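Local coordinates for protein L-lysine 6-monooxygenase (Pseudomonas syringae pv. tomato, PDB 5CQF) that probably hydroxylates the side-chain amine of L-lysine as an FAD- and NADP-dependent flavoprotein oxidoreductase of siderophore biosynthesis, at residues Gln40-Leu45 against Ala425-Val430; Asp68-Val73 against Gly106-Arg111; Ala90-Asp95 against Ser115-Trp120. All blocks are in the same frame, centred on the assembly; numbering follows the deposited sequence.

Interaction 1 of 3, residues Gln40-Leu45 against Ala425-Val430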
loop_
_atom_site.group_PDB
_atom_site.type_symbol
_atom_site.label_atom_id
_atom_site.label_comp_id
_atom_site.label_asym_id
_atom_site.label_seq_id
_atom_site.Cartn_x
_atom_site.Cartn_y
_atom_site.Cartn_z
ATOM N N GLN A 40 38.622 18.052 11.151
ATOM C CA GLN A 40 38.378 17.953 12.592
ATOM C C GLN A 40 39.404 17.021 13.246
ATOM O O GLN A 40 39.971 16.162 12.575
ATOM C CB GLN A 40 36.949 17.480 12.852
ATOM C CG GLN A 40 35.889 18.461 12.358
ATOM C CD GLN A 40 34.550 17.800 12.019
ATOM O OE1 GLN A 40 34.445 16.580 11.916
ATOM N NE2 GLN A 40 33.523 18.619 11.828
ATOM N N PRO A 41 39.660 17.198 14.560
ATOM C CA PRO A 41 40.784 16.512 15.231
ATOM C C PRO A 41 40.718 14.990 15.195
ATOM O O PRO A 41 41.750 14.320 15.133
ATOM C CB PRO A 41 40.679 16.989 16.688
ATOM C CG PRO A 41 39.851 18.229 16.635
ATOM C CD PRO A 41 38.897 18.040 15.500
ATOM N N LEU A 42 39.507 14.453 15.256
ATOM C CA LEU A 42 39.304 13.011 15.245
ATOM C C LEU A 42 39.934 12.340 14.026
ATOM O O LEU A 42 40.318 11.176 14.089
ATOM C CB LEU A 42 37.815 12.715 15.254
ATOM C CG LEU A 42 37.457 11.233 15.162
ATOM C CD1 LEU A 42 37.362 10.631 16.547
ATOM C CD2 LEU A 42 36.164 11.027 14.398
ATOM N N GLY A 43 40.030 13.073 12.922
ATOM C CA GLY A 43 40.592 12.544 11.688
ATOM C C GLY A 43 42.075 12.231 11.723
ATOM O O GLY A 43 42.576 11.527 10.840
ATOM N N ASP A 44 42.775 12.748 12.738
ATOM C CA ASP A 44 44.221 12.561 12.872
ATOM C C ASP A 44 44.558 11.240 13.540
ATOM O O ASP A 44 45.620 10.680 13.308
ATOM C CB ASP A 44 44.842 13.710 13.672
ATOM C CG ASP A 44 44.575 15.067 13.045
ATOM O OD1 ASP A 44 44.603 15.177 11.798
ATOM O OD2 ASP A 44 44.328 16.022 13.808
ATOM N N LEU A 45 43.651 10.745 14.367
ATOM C CA LEU A 45 43.819 9.453 15.045
ATOM C C LEU A 45 43.985 8.328 14.015
ATOM O O LEU A 45 43.251 8.254 13.041
ATOM C CB LEU A 45 42.601 9.225 15.930
ATOM C CG LEU A 45 42.477 8.060 16.912
ATOM C CD1 LEU A 45 41.518 8.458 18.034
ATOM C CD2 LEU A 45 41.983 6.780 16.244
ATOM N N ALA A 425 34.568 8.504 21.854
ATOM C CA ALA A 425 35.250 7.918 23.015
ATOM C C ALA A 425 36.697 7.622 22.659
ATOM O O ALA A 425 37.573 7.869 23.462
ATOM C CB ALA A 425 34.554 6.668 23.525
ATOM N N LEU A 426 36.950 7.136 21.443
ATOM C CA LEU A 426 38.326 6.879 21.012
ATOM C C LEU A 426 39.170 8.137 21.015
ATOM O O LEU A 426 40.302 8.086 21.445
ATOM C CB LEU A 426 38.389 6.230 19.635
ATOM C CG LEU A 426 38.166 4.726 19.660
ATOM C CD1 LEU A 426 37.654 4.181 18.337
ATOM C CD2 LEU A 426 39.447 4.022 20.049
ATOM N N GLU A 427 38.627 9.258 20.552
ATOM C CA GLU A 427 39.373 10.532 20.571
ATOM C C GLU A 427 39.806 10.958 21.966
ATOM O O GLU A 427 40.958 11.324 22.153
ATOM C CB GLU A 427 38.543 11.663 19.975
ATOM C CG GLU A 427 39.296 12.977 19.825
ATOM C CD GLU A 427 38.420 14.105 19.316
ATOM O OE1 GLU A 427 37.206 13.889 19.128
ATOM O OE2 GLU A 427 38.944 15.215 19.095
ATOM N N ARG A 428 38.879 10.925 22.932
ATOM C CA ARG A 428 39.174 11.318 24.323
ATOM C C ARG A 428 40.279 10.455 24.911
ATOM O O ARG A 428 41.151 10.950 25.616
ATOM C CB ARG A 428 37.928 11.254 25.211
ATOM C CG ARG A 428 36.947 12.392 24.961
ATOM C CD ARG A 428 35.783 12.371 25.950
ATOM N NE ARG A 428 34.872 11.233 25.750
ATOM C CZ ARG A 428 33.898 11.161 24.830
ATOM N NH1 ARG A 428 33.680 12.158 23.978
ATOM N NH2 ARG A 428 33.134 10.072 24.750
ATOM N N ALA A 429 40.258 9.177 24.566
ATOM C CA ALA A 429 41.264 8.236 25.002
ATOM C C ALA A 429 42.663 8.411 24.379
ATOM O O ALA A 429 43.529 7.569 24.605
ATOM C CB ALA A 429 40.770 6.819 24.754
ATOM N N VAL A 430 42.905 9.475 23.614
ATOM C CA VAL A 430 44.254 9.732 23.079
ATOM C C VAL A 430 44.712 11.170 23.382
ATOM O O VAL A 430 45.132 11.907 22.489
ATOM C CB VAL A 430 44.340 9.381 21.568
ATOM C CG1 VAL A 430 45.747 9.608 21.016
ATOM C CG2 VAL A 430 43.930 7.931 21.344
#

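Interaction 2 of 3, residues Asp68-Val73 against Gly106-Arg111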
loop_
_atom_site.group_PDB
_atom_site.type_symbol
_atom_site.label_atom_id
_atom_site.label_comp_id
_atom_site.label_asym_id
_atom_site.label_seq_id
_atom_site.Cartn_x
_atom_site.Cartn_y
_atom_site.Cartn_z
ATOM N N ASP A 68 16.233 -7.425 8.096
ATOM C CA ASP A 68 15.050 -6.676 7.670
ATOM C C ASP A 68 15.485 -5.306 7.164
ATOM O O ASP A 68 15.868 -4.437 7.948
ATOM C CB ASP A 68 14.045 -6.551 8.833
ATOM C CG ASP A 68 12.812 -5.754 8.476
ATOM O OD1 ASP A 68 12.612 -5.480 7.272
ATOM O OD2 ASP A 68 12.022 -5.395 9.401
ATOM N N ILE A 69 15.451 -5.138 5.848
ATOM C CA ILE A 69 15.843 -3.863 5.190
ATOM C C ILE A 69 14.605 -3.104 4.766
ATOM O O ILE A 69 14.658 -2.217 3.924
ATOM C CB ILE A 69 16.820 -4.036 3.955
ATOM C CG1 ILE A 69 16.396 -5.134 2.965
ATOM C CG2 ILE A 69 18.219 -4.390 4.415
ATOM C CD1 ILE A 69 15.130 -4.867 2.202
ATOM N N ASN A 70 13.476 -3.440 5.367
ATOM C CA ASN A 70 12.242 -2.715 5.101
ATOM C C ASN A 70 12.216 -1.550 6.104
ATOM O O ASN A 70 11.524 -1.573 7.137
ATOM C CB ASN A 70 11.051 -3.663 5.201
ATOM C CG ASN A 70 9.750 -3.013 4.819
ATOM O OD1 ASN A 70 9.646 -1.807 4.761
ATOM N ND2 ASN A 70 8.738 -3.817 4.595
ATOM N N HIS A 71 13.074 -0.572 5.803
ATOM C CA HIS A 71 13.202 0.654 6.566
ATOM C C HIS A 71 13.488 1.830 5.637
ATOM O O HIS A 71 13.808 1.687 4.444
ATOM C CB HIS A 71 14.273 0.538 7.652
ATOM C CG HIS A 71 15.644 0.235 7.152
ATOM N ND1 HIS A 71 16.359 1.106 6.358
ATOM C CD2 HIS A 71 16.456 -0.825 7.372
ATOM C CE1 HIS A 71 17.548 0.588 6.096
ATOM N NE2 HIS A 71 17.640 -0.579 6.709
ATOM N N HIS A 72 13.381 3.010 6.217
ATOM C CA HIS A 72 13.511 4.218 5.456
ATOM C C HIS A 72 14.959 4.350 4.974
ATOM O O HIS A 72 15.908 3.925 5.622
ATOM C CB HIS A 72 13.066 5.427 6.291
ATOM C CG HIS A 72 12.787 6.602 5.461
ATOM N ND1 HIS A 72 13.754 7.527 5.163
ATOM C CD2 HIS A 72 11.699 6.940 4.739
ATOM C CE1 HIS A 72 13.261 8.410 4.321
ATOM N NE2 HIS A 72 12.018 8.072 4.042
ATOM N N VAL A 73 15.096 4.977 3.816
ATOM C CA VAL A 73 16.367 5.150 3.132
ATOM C C VAL A 73 17.369 6.065 3.903
ATOM O O VAL A 73 18.535 5.929 3.737
ATOM C CB VAL A 73 16.049 5.552 1.664
ATOM C CG1 VAL A 73 15.729 7.034 1.534
ATOM C CG2 VAL A 73 17.129 5.120 0.715
ATOM N N GLY A 106 8.549 3.373 -5.148
ATOM C CA GLY A 106 7.505 3.237 -4.146
ATOM C C GLY A 106 7.682 2.078 -3.166
ATOM O O GLY A 106 6.748 1.738 -2.424
ATOM N N ARG A 107 8.862 1.469 -3.150
ATOM C CA ARG A 107 9.151 0.408 -2.205
ATOM C C ARG A 107 10.494 0.712 -1.568
ATOM O O ARG A 107 11.236 1.569 -2.048
ATOM C CB ARG A 107 9.175 -0.967 -2.897
ATOM C CG ARG A 107 10.213 -1.123 -4.022
ATOM C CD ARG A 107 10.568 -2.573 -4.332
ATOM N NE ARG A 107 11.418 -2.699 -5.520
ATOM C CZ ARG A 107 12.742 -2.482 -5.563
ATOM N NH1 ARG A 107 13.441 -2.115 -4.485
ATOM N NH2 ARG A 107 13.389 -2.653 -6.711
ATOM N N PRO A 108 10.817 0.024 -0.475
ATOM C CA PRO A 108 12.147 0.203 0.071
ATOM C C PRO A 108 13.176 -0.452 -0.828
ATOM O O PRO A 108 12.824 -1.263 -1.654
ATOM C CB PRO A 108 12.091 -0.474 1.440
ATOM C CG PRO A 108 10.716 -1.020 1.594
ATOM C CD PRO A 108 10.011 -0.935 0.282
ATOM N N ALA A 109 14.425 -0.044 -0.663
ATOM C CA ALA A 109 15.532 -0.502 -1.424
ATOM C C ALA A 109 15.692 -1.963 -1.154
ATOM O O ALA A 109 15.421 -2.403 -0.049
ATOM C CB ALA A 109 16.777 0.226 -0.970
ATOM N N SER A 110 16.212 -2.704 -2.122
ATOM C CA SER A 110 16.368 -4.126 -1.972
ATOM C C SER A 110 17.653 -4.439 -1.241
ATOM O O SER A 110 18.568 -3.621 -1.148
ATOM C CB SER A 110 16.352 -4.830 -3.336
ATOM O OG SER A 110 17.516 -4.486 -4.088
ATOM N N ARG A 111 17.693 -5.639 -0.690
ATOM C CA ARG A 111 18.912 -6.174 -0.149
ATOM C C ARG A 111 20.080 -6.020 -1.119
ATOM O O ARG A 111 21.169 -5.630 -0.733
ATOM C CB ARG A 111 18.713 -7.648 0.153
ATOM C CG ARG A 111 19.975 -8.340 0.634
ATOM C CD ARG A 111 19.644 -9.571 1.459
ATOM N NE ARG A 111 18.757 -9.223 2.570
ATOM C CZ ARG A 111 18.221 -10.109 3.400
ATOM N NH1 ARG A 111 18.504 -11.398 3.250
ATOM N NH2 ARG A 111 17.402 -9.708 4.366
HETATM O O HOH W 1 15.281 -0.175 2.184
#

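Interaction 3 of 3, residues Ala90-Asp95 against Ser115-Trp120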
loop_
_atom_site.group_PDB
_atom_site.type_symbol
_atom_site.label_atom_id
_atom_site.label_comp_id
_atom_site.label_asym_id
_atom_site.label_seq_id
_atom_site.Cartn_x
_atom_site.Cartn_y
_atom_site.Cartn_z
ATOM N N ALA A 90 21.845 8.955 -0.380
ATOM C CA ALA A 90 21.535 9.986 -1.355
ATOM C C ALA A 90 22.737 10.287 -2.261
ATOM O O ALA A 90 22.582 10.353 -3.463
ATOM C CB ALA A 90 21.068 11.233 -0.662
HETATM N N MSE A 91 23.929 10.430 -1.697
HETATM C CA MSE A 91 25.139 10.561 -2.500
HETATM C C MSE A 91 25.422 9.345 -3.332
HETATM O O MSE A 91 25.933 9.447 -4.439
HETATM C CB MSE A 91 26.375 10.743 -1.635
HETATM C CG MSE A 91 26.449 12.118 -1.015
HETATM SE SE MSE A 91 26.974 13.486 -2.357
HETATM C CE MSE A 91 28.906 13.114 -2.545
ATOM N N TYR A 92 25.149 8.159 -2.803
ATOM C CA TYR A 92 25.242 6.942 -3.614
ATOM C C TYR A 92 24.298 6.976 -4.797
ATOM O O TYR A 92 24.690 6.653 -5.902
ATOM C CB TYR A 92 24.954 5.699 -2.759
ATOM C CG TYR A 92 24.686 4.450 -3.505
ATOM C CD1 TYR A 92 25.687 3.776 -4.149
ATOM C CD2 TYR A 92 23.427 3.937 -3.542
ATOM C CE1 TYR A 92 25.434 2.609 -4.826
ATOM C CE2 TYR A 92 23.149 2.774 -4.207
ATOM C CZ TYR A 92 24.156 2.105 -4.838
ATOM O OH TYR A 92 23.824 0.935 -5.483
ATOM N N LEU A 93 23.049 7.339 -4.581
ATOM C CA LEU A 93 22.114 7.326 -5.689
ATOM C C LEU A 93 22.516 8.350 -6.728
ATOM O O LEU A 93 22.363 8.111 -7.914
ATOM C CB LEU A 93 20.694 7.639 -5.267
ATOM C CG LEU A 93 19.971 6.549 -4.534
ATOM C CD1 LEU A 93 18.564 7.034 -4.196
ATOM C CD2 LEU A 93 19.985 5.282 -5.363
ATOM N N LYS A 94 22.957 9.508 -6.275
ATOM C CA LYS A 94 23.331 10.567 -7.195
ATOM C C LYS A 94 24.556 10.154 -8.004
ATOM O O LYS A 94 24.603 10.365 -9.197
ATOM C CB LYS A 94 23.598 11.865 -6.431
ATOM C CG LYS A 94 24.212 12.982 -7.253
ATOM C CD LYS A 94 23.954 14.319 -6.579
ATOM C CE LYS A 94 24.372 15.491 -7.455
ATOM N NZ LYS A 94 25.821 15.746 -7.310
ATOM N N ASP A 95 25.523 9.520 -7.375
ATOM C CA ASP A 95 26.690 9.073 -8.109
ATOM C C ASP A 95 26.308 8.035 -9.170
ATOM O O ASP A 95 26.915 7.998 -10.240
ATOM C CB ASP A 95 27.718 8.514 -7.137
ATOM C CG ASP A 95 29.032 8.142 -7.793
ATOM O OD1 ASP A 95 29.635 9.001 -8.446
ATOM O OD2 ASP A 95 29.493 7.000 -7.588
ATOM N N SER A 115 23.524 -3.912 -0.431
ATOM C CA SER A 115 24.858 -4.522 -0.626
ATOM C C SER A 115 25.757 -3.690 -1.511
ATOM O O SER A 115 26.908 -3.391 -1.144
ATOM C CB SER A 115 24.761 -5.914 -1.275
ATOM O OG SER A 115 24.135 -6.802 -0.376
ATOM N N ASP A 116 25.243 -3.337 -2.687
ATOM C CA ASP A 116 25.979 -2.482 -3.610
ATOM C C ASP A 116 26.395 -1.175 -2.961
ATOM O O ASP A 116 27.554 -0.745 -3.079
ATOM C CB ASP A 116 25.152 -2.187 -4.856
ATOM C CG ASP A 116 25.991 -1.573 -5.966
ATOM O OD1 ASP A 116 26.848 -2.291 -6.499
ATOM O OD2 ASP A 116 25.825 -0.388 -6.302
ATOM N N TYR A 117 25.454 -0.547 -2.259
ATOM C CA TYR A 117 25.765 0.669 -1.491
ATOM C C TYR A 117 26.916 0.420 -0.557
ATOM O O TYR A 117 27.859 1.183 -0.470
ATOM C CB TYR A 117 24.535 1.129 -0.698
ATOM C CG TYR A 117 24.805 2.144 0.409
ATOM C CD1 TYR A 117 25.215 3.442 0.122
ATOM C CD2 TYR A 117 24.625 1.793 1.757
ATOM C CE1 TYR A 117 25.454 4.354 1.144
ATOM C CE2 TYR A 117 24.852 2.698 2.775
ATOM C CZ TYR A 117 25.261 3.962 2.474
ATOM O OH TYR A 117 25.499 4.826 3.497
ATOM N N LEU A 118 26.830 -0.687 0.151
ATOM C CA LEU A 118 27.811 -1.003 1.152
ATOM C C LEU A 118 29.196 -1.201 0.537
ATOM O O LEU A 118 30.203 -0.736 1.077
ATOM C CB LEU A 118 27.334 -2.243 1.891
ATOM C CG LEU A 118 28.371 -2.817 2.817
ATOM C CD1 LEU A 118 28.350 -2.024 4.103
ATOM C CD2 LEU A 118 28.068 -4.285 3.058
ATOM N N GLY A 119 29.270 -1.881 -0.596
ATOM C CA GLY A 119 30.550 -1.954 -1.360
ATOM C C GLY A 119 30.983 -0.572 -1.831
ATOM O O GLY A 119 32.158 -0.248 -1.850
ATOM N N TRP A 120 30.029 0.274 -2.191
ATOM C CA TRP A 120 30.377 1.592 -2.679
ATOM C C TRP A 120 30.989 2.433 -1.575
ATOM O O TRP A 120 31.910 3.219 -1.820
ATOM C CB TRP A 120 29.139 2.242 -3.302
ATOM C CG TRP A 120 29.247 3.664 -3.725
ATOM C CD1 TRP A 120 29.551 4.127 -4.985
ATOM C CD2 TRP A 120 28.927 4.827 -2.947
ATOM N NE1 TRP A 120 29.487 5.496 -5.008
ATOM C CE2 TRP A 120 29.121 5.951 -3.773
ATOM C CE3 TRP A 120 28.521 5.028 -1.625
ATOM C CZ2 TRP A 120 28.929 7.257 -3.317
ATOM C CZ3 TRP A 120 28.341 6.325 -1.174
ATOM C CH2 TRP A 120 28.544 7.420 -2.016
#

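Interaction 1 of 3, residues Gln40-Leu45 against Ala425-Val430
L45 reaches across to L426 and V430 at the N-terminal ends of the strands of a Rossmann-type parallel sheet, where the turn between helix 23-37 and strand 47-50 meets the end of helix 412-428. The turn is a short 3-10 segment, residues 41-43, and the two pieces bury 247 Å² between them.

L426 comes first along the helix. Its CB lies 4.2 Å from L45 CD1, while the same methyl sits closer still to the backbone, 3.6 Å from the carbonyl oxygen L426 O. The rest of the L426 side chain runs on to strands 163-166 and 393-396, touching V165 and W395, so this helix face lies on the sheet.

E427 follows and covers the most ground. Its CG is anti to the backbone N (chi1 -174°) and the chain beyond is extended, which carries the carboxylate obliquely across to the turn. The methylene does apolar work: E427 CB is 3.8 Å from L42 CD1. Further out, E427 OE2 comes 3.5 Å from P41 CB, and OE1 lies more loosely by L42 CB. L42 itself leans back on F32 and A35 of helix 23-37.

Beyond R428 the chain leaves helical geometry at A429, and V430 folds back with its N bonded to E427 O. That return places V430 CG2 4.1 Å from L45 CD1, the methyl that L426 also meets.

Interaction 2 of 3, residues Asp68-Val73 against Gly106-Arg111
N70 presents its flat carboxamide obliquely to the ring of P108, with N70 OD1 3.4 Å from P108 CG. The other end of that amide, ND2, is hydrogen-bonded to D286. Next to it H71, whose CB is directed away from 106-111, carries an imidazole with I69 O over one face, offset toward the rim; at the ring edge H71 ND1 donates almost in the ring plane to H72 O (2.9 Å, 162°). The H71 ring also meets W114.

This half of the contact is a compact irregular turn. D68 OD1 accepts from N70 N at 2.9 Å, an Asx turn, and N70 is the centre of an inverse gamma turn. The backbone oxygens of I69 and H71 both lie near P108 CB.

I69 fills the other end. With chi1 at 47°, CG1 sits between its own N and carbonyl carbon, which sends CD1 to 3.4 Å from A109 O and leaves CG1 3.9 Å from R111 N. A water bridges the two backbones, its oxygen 2.8 Å from I69 O and 3.2 Å from A109 O.

In the fold, these are two loops brought together: one follows helix 57-64, the other joins helix 99-105 to helix 111-125. S110 is the N-cap of the latter, its OG accepting from E113 N and also pairing with E299 of the third subunit. R111 starts that helix and forms a salt bridge with E218 on helix 214-226, while N70 touches P287 and D288 at the start of helix 287-302.

Interaction 3 of 3, residues Ala90-Asp95 against Ser115-Trp120
Y92 OH donates a hydrogen bond to D116 OD2, 2.5 Å away, on the anti lone pair that faces away from the other carboxylate oxygen. This is a short bond. The same hydroxyl has a second partner in R98 NH2, so the phenol links the arginine to the aspartate.

The second polar link lies at the far end of the interface. W120 CG lies anti to the backbone N (chi1 173°), which swings the indole across to Y92 and D95. W120 NE1 donates to D95 OD2 (3.0 Å, 162°), and the acceptor lies close to the indole plane, whereas the nitrogen approaches the carboxylate from its anti side and well out of its plane. The third polar group of the aromatics, Y117 OH, is hydrogen-bonded outside the two segments, to F87 O.

Between these bonds the rings interlock. The Y92 ring directs an edge at the face of W120, Y92 CD1 being 3.6 Å from W120 CG, while CA of Y92 covers the six-membered ring of the indole. Y117 in turn brings its CA over one face of Y92, in a CH-pi contact, and its ring meets that face in an offset edge-to-face pair, Y117 CD1 3.7 Å from Y92 CB.

Helices 89-96 and 111-125 thus pass nearly at right angles (93°), axes 10.6 Å apart, with an aromatic cluster of Y92, Y117 and W120 packed between them and tied at both ends by tyrosine-aspartate and tryptophan-aspartate bonds.

In the fold
Interactions 2 and 3 belong together: their centres are 14 Å apart, and their segments alternate along the chain, 68-73 and 90-95 preceding 106-111 and 115-120. Helix 111-125 begins in the one and supplies the tryptophan of the other, and both contacts reach the second and third subunits of the tetramer. Interaction 1 stands apart, its centre 34 Å from that of interaction 2 and 27 Å from that of interaction 3, with nearest atoms about 21 and 16 Å away. It joins chain regions some 380 residues apart, at the parallel sheet whose strand 16-19 leads into a glycine-rich turn consistent with dinucleotide binding, probably of FAD.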